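Gluconate kinase (Lactobacillus acidophilus, PDB 3LL3) probably phosphorylates a sugar or sugar acid with ATP, and binds ATP and D-xylulose. Local coordinates at residues L334-Y339 against R370-G375. Numbering follows the deposited sequence.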
loop_
_atom_site.group_PDB
_atom_site.type_symbol
_atom_site.label_atom_id
_atom_site.label_comp_id
_atom_site.label_asym_id
_atom_site.label_seq_id
_atom_site.Cartn_x
_atom_site.Cartn_y
_atom_site.Cartn_z
ATOM N N LEU A 334 -5.563 4.704 -7.498
ATOM C CA LEU A 334 -4.857 3.798 -6.615
ATOM C C LEU A 334 -3.464 3.512 -7.198
ATOM O O LEU A 334 -3.342 3.150 -8.360
ATOM C CB LEU A 334 -5.658 2.515 -6.412
ATOM C CG LEU A 334 -4.980 1.452 -5.544
ATOM C CD1 LEU A 334 -4.710 1.999 -4.134
ATOM C CD2 LEU A 334 -5.827 0.200 -5.500
ATOM N N ILE A 335 -2.419 3.693 -6.393
ATOM C CA ILE A 335 -1.054 3.398 -6.815
ATOM C C ILE A 335 -0.558 2.056 -6.258
ATOM O O ILE A 335 -0.696 1.777 -5.059
ATOM C CB ILE A 335 -0.072 4.496 -6.374
ATOM C CG1 ILE A 335 -0.364 5.800 -7.119
ATOM C CG2 ILE A 335 1.391 4.035 -6.605
ATOM C CD1 ILE A 335 -0.426 5.639 -8.628
ATOM N N PHE A 336 0.017 1.237 -7.136
ATOM C CA PHE A 336 0.674 0.003 -6.736
ATOM C C PHE A 336 2.145 0.080 -7.115
ATOM O O PHE A 336 2.476 0.076 -8.308
ATOM C CB PHE A 336 0.037 -1.217 -7.404
ATOM C CG PHE A 336 0.683 -2.530 -7.022
ATOM C CD1 PHE A 336 0.515 -3.068 -5.749
ATOM C CD2 PHE A 336 1.447 -3.236 -7.936
ATOM C CE1 PHE A 336 1.104 -4.288 -5.400
ATOM C CE2 PHE A 336 2.037 -4.441 -7.598
ATOM C CZ PHE A 336 1.874 -4.971 -6.336
ATOM N N LEU A 337 3.020 0.172 -6.116
ATOM C CA LEU A 337 4.457 0.045 -6.382
ATOM C C LEU A 337 4.782 -1.453 -6.390
ATOM O O LEU A 337 4.574 -2.138 -5.395
ATOM C CB LEU A 337 5.295 0.795 -5.336
ATOM C CG LEU A 337 5.025 2.296 -5.132
ATOM C CD1 LEU A 337 5.931 2.903 -4.041
ATOM C CD2 LEU A 337 5.203 3.047 -6.441
ATOM N N PRO A 338 5.275 -1.970 -7.527
ATOM C CA PRO A 338 5.348 -3.427 -7.739
ATOM C C PRO A 338 6.586 -4.118 -7.167
ATOM O O PRO A 338 6.822 -5.280 -7.501
ATOM C CB PRO A 338 5.389 -3.563 -9.264
ATOM C CG PRO A 338 5.838 -2.240 -9.781
ATOM C CD PRO A 338 5.722 -1.202 -8.699
ATOM N N TYR A 339 7.347 -3.447 -6.312
ATOM C CA TYR A 339 8.663 -3.971 -5.947
ATOM C C TYR A 339 8.665 -5.151 -4.981
ATOM O O TYR A 339 9.393 -5.127 -3.994
ATOM C CB TYR A 339 9.515 -2.867 -5.361
ATOM C CG TYR A 339 9.399 -1.544 -6.068
ATOM C CD1 TYR A 339 9.604 -1.434 -7.437
ATOM C CD2 TYR A 339 9.157 -0.392 -5.350
ATOM C CE1 TYR A 339 9.534 -0.191 -8.066
ATOM C CE2 TYR A 339 9.065 0.829 -5.960
ATOM C CZ TYR A 339 9.261 0.932 -7.315
ATOM O OH TYR A 339 9.175 2.184 -7.883
ATOM N N ARG A 370 -6.547 -4.018 -11.062
ATOM C CA ARG A 370 -6.065 -3.190 -12.146
ATOM C C ARG A 370 -4.845 -2.371 -11.739
ATOM O O ARG A 370 -3.949 -2.160 -12.545
ATOM C CB ARG A 370 -7.157 -2.279 -12.722
ATOM C CG ARG A 370 -6.687 -1.683 -14.026
ATOM C CD ARG A 370 -7.385 -0.424 -14.440
ATOM N NE ARG A 370 -8.408 -0.705 -15.408
ATOM C CZ ARG A 370 -8.371 -0.362 -16.691
ATOM N NH1 ARG A 370 -7.363 0.321 -17.208
ATOM N NH2 ARG A 370 -9.381 -0.696 -17.449
ATOM N N ALA A 371 -4.825 -1.895 -10.498
ATOM C CA ALA A 371 -3.684 -1.133 -10.007
ATOM C C ALA A 371 -2.417 -1.962 -10.089
ATOM O O ALA A 371 -1.349 -1.417 -10.348
ATOM C CB ALA A 371 -3.907 -0.646 -8.554
ATOM N N VAL A 372 -2.528 -3.266 -9.846
ATOM C CA VAL A 372 -1.361 -4.142 -9.925
ATOM C C VAL A 372 -0.818 -4.132 -11.356
ATOM O O VAL A 372 0.377 -3.919 -11.581
ATOM C CB VAL A 372 -1.685 -5.595 -9.512
ATOM C CG1 VAL A 372 -0.543 -6.535 -9.924
ATOM C CG2 VAL A 372 -1.977 -5.693 -7.997
ATOM N N ILE A 373 -1.714 -4.325 -12.323
ATOM C CA ILE A 373 -1.305 -4.373 -13.725
ATOM C C ILE A 373 -0.729 -3.036 -14.153
ATOM O O ILE A 373 0.305 -2.984 -14.818
ATOM C CB ILE A 373 -2.475 -4.757 -14.657
ATOM C CG1 ILE A 373 -2.878 -6.206 -14.401
ATOM C CG2 ILE A 373 -2.042 -4.624 -16.120
ATOM C CD1 ILE A 373 -4.286 -6.558 -14.882
ATOM N N GLU A 374 -1.404 -1.954 -13.784
ATOM C CA GLU A 374 -0.913 -0.625 -14.094
ATOM C C GLU A 374 0.436 -0.306 -13.435
ATOM O O GLU A 374 1.287 0.341 -14.060
ATOM C CB GLU A 374 -1.939 0.439 -13.730
ATOM C CG GLU A 374 -3.162 0.445 -14.662
ATOM C CD GLU A 374 -4.293 1.333 -14.178
ATOM O OE1 GLU A 374 -4.221 1.849 -13.033
ATOM O OE2 GLU A 374 -5.272 1.505 -14.952
ATOM N N GLY A 375 0.612 -0.744 -12.185
ATOM C CA GLY A 375 1.856 -0.525 -11.468
ATOM C C GLY A 375 3.012 -1.267 -12.121
ATOM O O GLY A 375 4.119 -0.725 -12.268
HETATM O O HOH W 1 -2.605 2.762 -10.889
HETATM O O HOH W 2 -0.579 1.312 -10.003
#
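In the C-terminal domain of this FGGY kinase, strand 335-337, one of the two strands of a small antiparallel sheet, paired with strand 354-359, lies across helix 365-388, and Phe336 settles on Ala371, Val372 and Gly375. The axes of strand 335-337 and of helix residues 370-375 pass 6.9 Å apart, at 55° to each other. Phe336 has CG anti to its own N (chi1 -180°), which carries the ring alongside Val372; there Val372 CG2 stands over the centre of one face, 4.0 Å from the ring centroid and almost on its normal, a CH-pi contact. Val372 CG1 touches the rim at CE2. The ring also meets Phe356 of the partner strand and packs on Leu359 of the second subunit, so the contact is buried close to the dimer interface. Replacing Phe336 by an alanine would probably leave a gap beside Val372 and deprive its CG2 methyl of the aromatic face it rests on. Closer to the backbone, the strand comes down on Gly375, whose CA makes a CA-H...O contact of 3.3 Å with Phe336 O; the absence of a side chain on Gly375 lets the strand come this close. Two residues before Phe336, Leu334 CD2 packs on Ala371 CB at 3.7 Å. No direct hydrogen bond joins the segments, but two waters do. One donates to both Leu334 O and Glu374 OE1, the carboxylate being held further by Arg370, Ser331, Gly330 and Tyr471. The second accepts from Phe336 N at 2.9 Å and donates to Ala371 O, which also receives the helical bond from Gly375 N.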